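Putative prolyl-tRNA synthetase (Leishmania major, PDB 5XIL) probably catalyses the ATP-dependent attachment of L-proline to tRNA(Pro), this chain holding its class II catalytic core, anticodon-binding and C-terminal parts. Local coordinates at residues F217-G222 and E411-R416; A191-R196 and A404-T409; G270-V275 and R280-P285. One frame throughout, in Å; residues are numbered along the deposited sequence. Where two conformers were deposited one is given.

Contact 1: F217-G222 and E411-R416. With MG (magnesium ion), chain F.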
loop_
_atom_site.group_PDB
_atom_site.type_symbol
_atom_site.label_atom_id
_atom_site.label_comp_id
_atom_site.label_asym_id
_atom_site.label_seq_id
_atom_site.Cartn_x
_atom_site.Cartn_y
_atom_site.Cartn_z
ATOM N N PHE A 217 19.829 2.752 -18.510
ATOM C CA PHE A 217 20.222 3.157 -19.846
ATOM C C PHE A 217 19.054 3.046 -20.784
ATOM O O PHE A 217 18.379 1.963 -20.839
ATOM C CB PHE A 217 21.394 2.314 -20.320
ATOM C CG PHE A 217 21.713 2.497 -21.775
ATOM C CD1 PHE A 217 22.193 3.693 -22.227
ATOM C CD2 PHE A 217 21.501 1.480 -22.714
ATOM C CE1 PHE A 217 22.509 3.877 -23.558
ATOM C CE2 PHE A 217 21.842 1.653 -24.034
ATOM C CZ PHE A 217 22.340 2.880 -24.444
ATOM N N ILE A 218 18.813 4.131 -21.492
ATOM C CA ILE A 218 17.742 4.224 -22.509
ATOM C C ILE A 218 18.336 4.146 -23.890
ATOM O O ILE A 218 18.763 5.166 -24.531
ATOM C CB ILE A 218 16.889 5.469 -22.319
ATOM C CG1 ILE A 218 16.502 5.713 -20.891
ATOM C CG2 ILE A 218 15.627 5.457 -23.210
ATOM C CD1 ILE A 218 15.698 4.661 -20.231
ATOM N N GLU A 219 18.331 2.925 -24.422
ATOM C CA GLU A 219 19.029 2.618 -25.647
ATOM C C GLU A 219 18.543 3.403 -26.843
ATOM O O GLU A 219 19.335 3.740 -27.707
ATOM C CB GLU A 219 18.910 1.103 -25.951
ATOM C CG GLU A 219 20.009 0.625 -26.933
ATOM C CD GLU A 219 19.540 0.474 -28.357
ATOM O OE1 GLU A 219 18.371 0.037 -28.487
ATOM O OE2 GLU A 219 20.375 0.693 -29.318
ATOM N N ALA A 220 17.239 3.629 -26.937
ATOM C CA ALA A 220 16.674 4.188 -28.175
ATOM C C ALA A 220 17.219 5.553 -28.432
ATOM O O ALA A 220 17.318 5.972 -29.561
ATOM C CB ALA A 220 15.178 4.264 -28.098
ATOM N N VAL A 221 17.543 6.276 -27.370
ATOM C CA VAL A 221 18.047 7.656 -27.481
ATOM C C VAL A 221 19.487 7.819 -26.962
ATOM O O VAL A 221 20.030 8.888 -27.077
ATOM C CB VAL A 221 17.130 8.711 -26.847
ATOM C CG1 VAL A 221 15.834 8.900 -27.650
ATOM C CG2 VAL A 221 16.812 8.498 -25.353
ATOM N N GLY A 222 20.081 6.761 -26.449
ATOM C CA GLY A 222 21.418 6.751 -25.983
ATOM C C GLY A 222 21.622 7.634 -24.773
ATOM O O GLY A 222 22.648 8.319 -24.677
ATOM N N GLU A 411 25.352 -3.499 -21.593
ATOM C CA GLU A 411 26.773 -3.684 -21.592
ATOM C C GLU A 411 27.400 -3.359 -22.924
ATOM O O GLU A 411 28.518 -2.807 -22.943
ATOM C CB GLU A 411 27.120 -5.080 -21.113
ATOM C CG GLU A 411 26.804 -5.284 -19.640
ATOM C CD GLU A 411 26.921 -6.708 -19.161
ATOM O OE1 GLU A 411 26.973 -7.642 -19.988
ATOM O OE2 GLU A 411 26.930 -6.881 -17.941
ATOM N N THR A 412 26.684 -3.638 -24.016
ATOM C CA THR A 412 27.161 -3.392 -25.408
ATOM C C THR A 412 27.338 -1.837 -25.604
ATOM O O THR A 412 28.330 -1.364 -26.176
ATOM C CB THR A 412 26.132 -4.003 -26.398
ATOM O OG1 THR A 412 26.256 -5.433 -26.358
ATOM C CG2 THR A 412 26.369 -3.512 -27.805
ATOM N N HIS A 413 26.439 -1.081 -25.005
ATOM C CA HIS A 413 26.395 0.351 -25.160
ATOM C C HIS A 413 27.193 1.103 -24.084
ATOM O O HIS A 413 27.031 2.300 -23.929
ATOM C CB HIS A 413 24.975 0.795 -25.202
ATOM C CG HIS A 413 24.309 0.510 -26.493
ATOM N ND1 HIS A 413 23.815 -0.736 -26.764
ATOM C CD2 HIS A 413 24.164 1.222 -27.619
ATOM C CE1 HIS A 413 23.248 -0.741 -27.947
ATOM N NE2 HIS A 413 23.487 0.416 -28.510
ATOM N N ARG A 414 27.959 0.359 -23.293
ATOM C CA ARG A 414 28.813 0.934 -22.268
ATOM C C ARG A 414 30.146 0.869 -22.971
ATOM O O ARG A 414 30.665 -0.221 -23.211
ATOM C CB ARG A 414 28.823 0.064 -21.014
ATOM C CG ARG A 414 29.510 0.706 -19.819
ATOM C CD ARG A 414 28.691 0.529 -18.550
ATOM N NE ARG A 414 28.970 -0.744 -17.892
ATOM C CZ ARG A 414 28.033 -1.580 -17.456
ATOM N NH1 ARG A 414 26.751 -1.280 -17.608
ATOM N NH2 ARG A 414 28.378 -2.717 -16.868
ATOM N N VAL A 415 30.716 2.017 -23.313
ATOM C CA VAL A 415 31.942 1.962 -24.096
ATOM C C VAL A 415 33.116 2.570 -23.346
ATOM O O VAL A 415 33.036 3.706 -22.906
ATOM C CB VAL A 415 31.734 2.673 -25.442
ATOM C CG1 VAL A 415 32.990 2.662 -26.267
ATOM C CG2 VAL A 415 30.539 2.033 -26.216
ATOM N N ARG A 416 34.199 1.822 -23.136
ATOM C CA ARG A 416 35.363 2.361 -22.400
ATOM C C ARG A 416 36.276 3.171 -23.365
ATOM O O ARG A 416 36.905 2.579 -24.244
ATOM C CB ARG A 416 36.079 1.235 -21.648
ATOM C CG ARG A 416 36.562 1.652 -20.265
ATOM C CD ARG A 416 36.705 0.472 -19.304
ATOM N NE ARG A 416 37.937 -0.318 -19.397
ATOM C CZ ARG A 416 37.977 -1.578 -19.842
ATOM N NH1 ARG A 416 36.842 -2.152 -20.280
ATOM N NH2 ARG A 416 39.132 -2.271 -19.873
HETATM MG MG MG F . 22.387 1.432 -29.892
HETATM O O HOH W 1 21.882 2.968 -28.372
HETATM O O HOH W 2 24.310 2.246 -30.578
HETATM O O HOH W 3 22.841 0.009 -31.249
HETATM O O HOH W 4 21.327 2.495 -31.055
#
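His413 meets both Phe217 and Glu219, touching the first with carbon and reaching the second through a shared magnesium ion. Its CB packs against the tip of the Phe217 ring, CZ lying 3.4 Å from His413 CB. The two rings are inclined by 31° and meet obliquely. On one face of the imidazole sits Glu219 CG, a CH-pi contact 3.9 Å from the ring centroid. The first bond of the Glu219 side chain does not point at His413; a bend at chi2 (-101°) brings the carboxylate round to the metal.

Histidine suits the place because its two nitrogens do different work. ND1 is hydrogen-bonded to the backbone O of Thr409, in the last turn of helix 387-412, which fixes the turn of the ring and probably leaves NE2 with its lone pair for the ion. NE2 binds magnesium at 2.0 Å and Glu219 OE2 binds it at 2.2 Å, in adjacent positions. Water 2 stands opposite the carboxylate oxygen and water 4 opposite NE2, while waters 1 and 3 complete the six ligands. The negative carboxylate probably offsets part of the ion's charge. The result is an octahedral, largely hydrated magnesium site that ties the end of strand 210-218 in the class II synthetase core to the junction of helix 387-412 and strand 414-416.

Contact 2: A191-R196 and A404-T409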
loop_
_atom_site.group_PDB
_atom_site.type_symbol
_atom_site.label_atom_id
_atom_site.label_comp_id
_atom_site.label_asym_id
_atom_site.label_seq_id
_atom_site.Cartn_x
_atom_site.Cartn_y
_atom_site.Cartn_z
ATOM N N ALA A 191 12.896 -6.396 -14.524
ATOM C CA ALA A 191 13.842 -7.023 -15.449
ATOM C C ALA A 191 14.728 -5.963 -16.140
ATOM O O ALA A 191 15.121 -6.079 -17.308
ATOM C CB ALA A 191 13.116 -7.934 -16.452
ATOM N N VAL A 192 14.985 -4.874 -15.388
ATOM C CA VAL A 192 15.800 -3.760 -15.902
ATOM C C VAL A 192 17.168 -3.824 -15.237
ATOM O O VAL A 192 17.241 -3.823 -14.040
ATOM C CB VAL A 192 15.129 -2.396 -15.528
ATOM C CG1 VAL A 192 16.092 -1.239 -15.832
ATOM C CG2 VAL A 192 13.803 -2.230 -16.269
ATOM N N PRO A 193 18.260 -3.768 -16.014
ATOM C CA PRO A 193 19.540 -3.783 -15.403
ATOM C C PRO A 193 19.944 -2.368 -14.960
ATOM O O PRO A 193 19.515 -1.391 -15.554
ATOM C CB PRO A 193 20.452 -4.260 -16.517
ATOM C CG PRO A 193 19.834 -3.706 -17.765
ATOM C CD PRO A 193 18.335 -3.836 -17.480
ATOM N N VAL A 194 20.832 -2.326 -13.989
ATOM C CA VAL A 194 21.226 -1.061 -13.419
ATOM C C VAL A 194 22.730 -1.044 -13.234
ATOM O O VAL A 194 23.363 -2.135 -13.099
ATOM C CB VAL A 194 20.529 -0.776 -12.063
ATOM C CG1 VAL A 194 19.055 -0.781 -12.210
ATOM C CG2 VAL A 194 20.972 -1.729 -10.965
ATOM N N VAL A 195 23.275 0.161 -13.100
ATOM C CA VAL A 195 24.647 0.369 -12.580
ATOM C C VAL A 195 24.618 0.963 -11.173
ATOM O O VAL A 195 24.206 2.094 -11.006
ATOM C CB VAL A 195 25.505 1.272 -13.542
ATOM C CG1 VAL A 195 26.884 1.541 -12.952
ATOM C CG2 VAL A 195 25.671 0.530 -14.858
ATOM N N ARG A 196 24.985 0.190 -10.159
ATOM C CA ARG A 196 25.098 0.724 -8.786
ATOM C C ARG A 196 26.346 1.537 -8.724
ATOM O O ARG A 196 27.416 1.061 -9.111
ATOM C CB ARG A 196 25.225 -0.447 -7.801
ATOM C CG ARG A 196 24.031 -1.385 -7.735
ATOM C CD ARG A 196 24.511 -2.749 -7.243
ATOM N NE ARG A 196 23.447 -3.721 -6.986
ATOM C CZ ARG A 196 22.828 -4.443 -7.884
ATOM N NH1 ARG A 196 23.102 -4.294 -9.142
ATOM N NH2 ARG A 196 21.962 -5.380 -7.474
ATOM N N ALA A 404 18.084 -10.644 -19.394
ATOM C CA ALA A 404 19.326 -10.950 -20.116
ATOM C C ALA A 404 19.517 -10.128 -21.360
ATOM O O ALA A 404 20.633 -9.608 -21.596
ATOM C CB ALA A 404 19.440 -12.504 -20.404
ATOM N N ARG A 405 18.462 -9.938 -22.143
ATOM C CA ARG A 405 18.515 -9.209 -23.355
ATOM C C ARG A 405 18.817 -7.699 -23.024
ATOM O O ARG A 405 19.645 -7.074 -23.681
ATOM C CB ARG A 405 17.201 -9.304 -24.107
ATOM C CG ARG A 405 17.000 -8.367 -25.288
ATOM C CD ARG A 405 17.707 -8.871 -26.539
ATOM N NE ARG A 405 17.642 -7.913 -27.660
ATOM C CZ ARG A 405 18.518 -7.861 -28.672
ATOM N NH1 ARG A 405 19.541 -8.700 -28.721
ATOM N NH2 ARG A 405 18.384 -6.946 -29.637
ATOM N N ALA A 406 18.129 -7.167 -22.042
ATOM C CA ALA A 406 18.367 -5.776 -21.606
ATOM C C ALA A 406 19.760 -5.597 -21.062
ATOM O O ALA A 406 20.401 -4.611 -21.433
ATOM C CB ALA A 406 17.322 -5.352 -20.586
ATOM N N LYS A 407 20.260 -6.525 -20.255
ATOM C CA LYS A 407 21.613 -6.434 -19.700
ATOM C C LYS A 407 22.700 -6.398 -20.817
ATOM O O LYS A 407 23.692 -5.604 -20.750
ATOM C CB LYS A 407 21.850 -7.563 -18.724
ATOM C CG LYS A 407 23.103 -7.441 -17.900
ATOM C CD LYS A 407 23.350 -8.684 -17.063
ATOM C CE LYS A 407 24.775 -8.721 -16.476
ATOM N NZ LYS A 407 24.853 -7.659 -15.431
ATOM N N GLU A 408 22.519 -7.253 -21.808
ATOM C CA GLU A 408 23.404 -7.332 -23.003
ATOM C C GLU A 408 23.411 -6.021 -23.804
ATOM O O GLU A 408 24.470 -5.528 -24.220
ATOM C CB GLU A 408 22.950 -8.476 -23.959
ATOM C CG GLU A 408 23.739 -8.512 -25.262
ATOM C CD GLU A 408 23.235 -9.556 -26.282
ATOM O OE1 GLU A 408 22.403 -9.198 -27.149
ATOM O OE2 GLU A 408 23.679 -10.717 -26.198
ATOM N N THR A 409 22.253 -5.480 -24.071
ATOM C CA THR A 409 22.131 -4.241 -24.708
ATOM C C THR A 409 22.912 -3.118 -23.883
ATOM O O THR A 409 23.688 -2.302 -24.474
ATOM C CB THR A 409 20.664 -3.921 -24.891
ATOM O OG1 THR A 409 20.086 -4.895 -25.800
ATOM C CG2 THR A 409 20.500 -2.571 -25.422
#
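The pyrrolidine ring of Pro193 is the group with a ring that touches across this contact, and it meets the helix with three of its carbons. CD lies 3.6 Å from Ala406 CB, CG is 3.8 Å from Lys407 N, and CB looks toward the side-chain root of Lys407, the two CB atoms being 4.2 Å apart. Pro193 lies in the loop between helix 168-189 and strand 195-198 of the class II core, and the contact sets it against helix 387-412. The flat group here, the Arg405 guanidinium, lies away from that loop and has Thr409 OG1 above one face, 4.3 Å from the plane and displaced toward the rim. At its end, NH1 makes a salt bridge of 3.3 Å with Glu408 OE1, one helical turn along.

The residue types follow from these two sides. Ala406 points at the loop, and its single methyl lets the backbones come close, with the CA atoms of Pro193 and Lys407 5.5 Å apart. The same methyl also borders the backbone O of Ala191 at 4.0 Å. Lys407 offers only the base of its side chain here: with CG anti to the backbone N (chi1 -169°) the chain runs on extended as far as CE, where chi4 turns NZ aside to a long, weak ion pair with Glu411. Tyr403 and Met410 of the same helix also touch Pro193, while Val275 of helix 267-276 covers Ala406.

Proline suits the place because its ring presents only carbon and its nitrogen has no hydrogen needing a partner, while the helix N-H groups are used by helical bonding. No hydrogen bond joins the two segments. The chemistry implies an association resting on carbon contact and close fit, with the Arg405-Glu408 salt bridge on the side of the helix turned from the loop.

Contact 3: G270-V275 and R280-P285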
loop_
_atom_site.group_PDB
_atom_site.type_symbol
_atom_site.label_atom_id
_atom_site.label_comp_id
_atom_site.label_asym_id
_atom_site.label_seq_id
_atom_site.Cartn_x
_atom_site.Cartn_y
_atom_site.Cartn_z
ATOM N N GLY A 270 8.200 4.378 -16.188
ATOM C CA GLY A 270 8.685 4.939 -17.453
ATOM C C GLY A 270 9.977 4.245 -17.926
ATOM O O GLY A 270 10.128 3.947 -19.107
ATOM N N VAL A 271 10.913 3.995 -17.030
ATOM C CA VAL A 271 12.145 3.296 -17.365
ATOM C C VAL A 271 11.829 1.912 -17.955
ATOM O O VAL A 271 12.333 1.518 -18.991
ATOM C CB VAL A 271 13.090 3.165 -16.160
ATOM C CG1 VAL A 271 14.296 2.280 -16.451
ATOM C CG2 VAL A 271 13.632 4.551 -15.722
ATOM N N MET A 272 10.963 1.222 -17.270
ATOM C CA MET A 272 10.511 -0.124 -17.682
ATOM C C MET A 272 9.954 -0.145 -19.099
ATOM O O MET A 272 10.348 -0.989 -19.895
ATOM C CB MET A 272 9.518 -0.653 -16.638
ATOM C CG MET A 272 8.983 -2.045 -16.983
ATOM S SD MET A 272 7.510 -2.424 -16.003
ATOM C CE MET A 272 6.279 -1.386 -16.608
ATOM N N ILE A 273 9.088 0.796 -19.408
ATOM C CA ILE A 273 8.531 0.961 -20.754
ATOM C C ILE A 273 9.577 1.239 -21.790
ATOM O O ILE A 273 9.655 0.564 -22.824
ATOM C CB ILE A 273 7.495 2.076 -20.758
ATOM C CG1 ILE A 273 6.252 1.710 -19.922
ATOM C CG2 ILE A 273 7.051 2.414 -22.195
ATOM C CD1 ILE A 273 5.470 2.921 -19.512
ATOM N N MET A 274 10.473 2.152 -21.457
ATOM C CA MET A 274 11.504 2.568 -22.386
ATOM C C MET A 274 12.510 1.461 -22.632
ATOM O O MET A 274 13.097 1.350 -23.758
ATOM C CB MET A 274 12.227 3.791 -21.806
ATOM C CG MET A 274 11.386 5.012 -21.836
ATOM S SD MET A 274 12.238 6.507 -21.476
ATOM C CE MET A 274 10.743 7.483 -21.590
ATOM N N VAL A 275 12.762 0.653 -21.611
ATOM C CA VAL A 275 13.751 -0.417 -21.728
ATOM C C VAL A 275 13.209 -1.624 -22.518
ATOM O O VAL A 275 13.895 -2.190 -23.385
ATOM C CB VAL A 275 14.297 -0.828 -20.338
ATOM C CG1 VAL A 275 15.162 -2.082 -20.444
ATOM C CG2 VAL A 275 15.120 0.313 -19.734
ATOM N N ARG A 280 6.328 -3.288 -31.729
ATOM C CA ARG A 280 4.948 -3.789 -31.698
ATOM C C ARG A 280 4.168 -3.284 -30.476
ATOM O O ARG A 280 2.952 -3.489 -30.396
ATOM C CB ARG A 280 4.987 -5.337 -31.720
ATOM C CG ARG A 280 5.665 -5.898 -32.963
ATOM C CD ARG A 280 6.004 -7.372 -32.807
ATOM N NE ARG A 280 4.786 -8.128 -33.036
ATOM C CZ ARG A 280 4.250 -8.363 -34.235
ATOM N NH1 ARG A 280 4.849 -7.951 -35.359
ATOM N NH2 ARG A 280 3.103 -9.033 -34.312
ATOM N N GLY A 281 4.836 -2.629 -29.512
ATOM C CA GLY A 281 4.144 -2.074 -28.361
ATOM C C GLY A 281 4.890 -2.302 -27.069
ATOM O O GLY A 281 6.084 -2.622 -27.058
ATOM N N MET A 282 4.138 -2.263 -25.988
ATOM C CA MET A 282 4.715 -2.620 -24.670
ATOM C C MET A 282 5.068 -4.131 -24.578
ATOM O O MET A 282 4.522 -4.958 -25.304
ATOM C CB MET A 282 3.723 -2.182 -23.605
ATOM C CG MET A 282 4.202 -2.361 -22.159
ATOM S SD MET A 282 5.844 -1.639 -21.935
ATOM C CE MET A 282 6.418 -2.192 -20.307
ATOM N N VAL A 283 6.045 -4.463 -23.769
ATOM C CA VAL A 283 6.387 -5.800 -23.407
ATOM C C VAL A 283 6.444 -5.762 -21.862
ATOM O O VAL A 283 7.381 -5.168 -21.303
ATOM C CB VAL A 283 7.743 -6.245 -23.997
ATOM C CG1 VAL A 283 8.123 -7.645 -23.557
ATOM C CG2 VAL A 283 7.748 -6.167 -25.549
ATOM N N MET A 284 5.466 -6.342 -21.177
ATOM C CA MET A 284 5.366 -6.219 -19.724
ATOM C C MET A 284 6.227 -7.289 -19.055
ATOM O O MET A 284 6.022 -8.485 -19.298
ATOM C CB MET A 284 3.879 -6.283 -19.311
ATOM C CG MET A 284 3.455 -5.858 -17.906
ATOM S SD MET A 284 3.984 -4.187 -17.479
ATOM C CE MET A 284 2.698 -3.131 -18.099
ATOM N N PRO A 285 7.149 -6.880 -18.177
ATOM C CA PRO A 285 7.805 -7.880 -17.371
ATOM C C PRO A 285 6.737 -8.705 -16.594
ATOM O O PRO A 285 5.816 -8.148 -15.973
ATOM C CB PRO A 285 8.677 -7.037 -16.402
ATOM C CG PRO A 285 8.870 -5.777 -17.130
ATOM C CD PRO A 285 7.543 -5.517 -17.738
#
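Met272 and Ile273 belong to helix 267-276, the helix of class II synthetase motif 3, and they meet the side chains of the loop that follows it and leads toward the anticodon-binding domain. Met272 and Met282 cross at about a right angle, their methyl ends touching at 3.8 Å (CE to CE). The first bond of Met282 does not aim at the helix, but a bend at chi2 (50°) brings its sulfur and methyl to it. There they lie against Ile273, whose chain is crossed at a similar steep angle: Met282 CE is 3.8 Å from Ile273 CA, and Ile273 CG1 is 3.9 Å from the same methyl.

Methionine suits this buried seam because an unbranched, flexible thioether can thread past its neighbours and offers soft, polarisable surface without a hydrogen-bonding demand. Ile273, which also packs on Tyr17 and Ile21 of helix 13-23, adds a branched, stiffer wall. Met284 was deposited in two conformers, so its touch on Met272 is less certain.

Met272 also slants across the Pro285 ring: the extended chi1 and chi2 carry Met272 SD to 3.5 Å from Pro285 CD, and chi3 (70°) turns the methyl toward Met282 CE.

Overall arrangement
Contact 3 is the buried member of the set, whereas contacts 1 and 2 are only partly buried. Contacts 1 and 2 share helix 387-412: contact 2 uses its flank and contact 1 its end, and their other segments reach neighbouring strands, 195-198 and 210-218. Thr409 CG2 packs on Glu219 CG between them. Helix 267-276 joins contact 3 to both, Val275 meeting the Ala406 methyl and the backbone O of Phe217. The chemistry changes with burial: thioethers, isoleucine and proline in contact 3, one ring against helix backbone and methyl in contact 2, and metal coordination beside an aromatic contact in contact 1, where water reaches the ion.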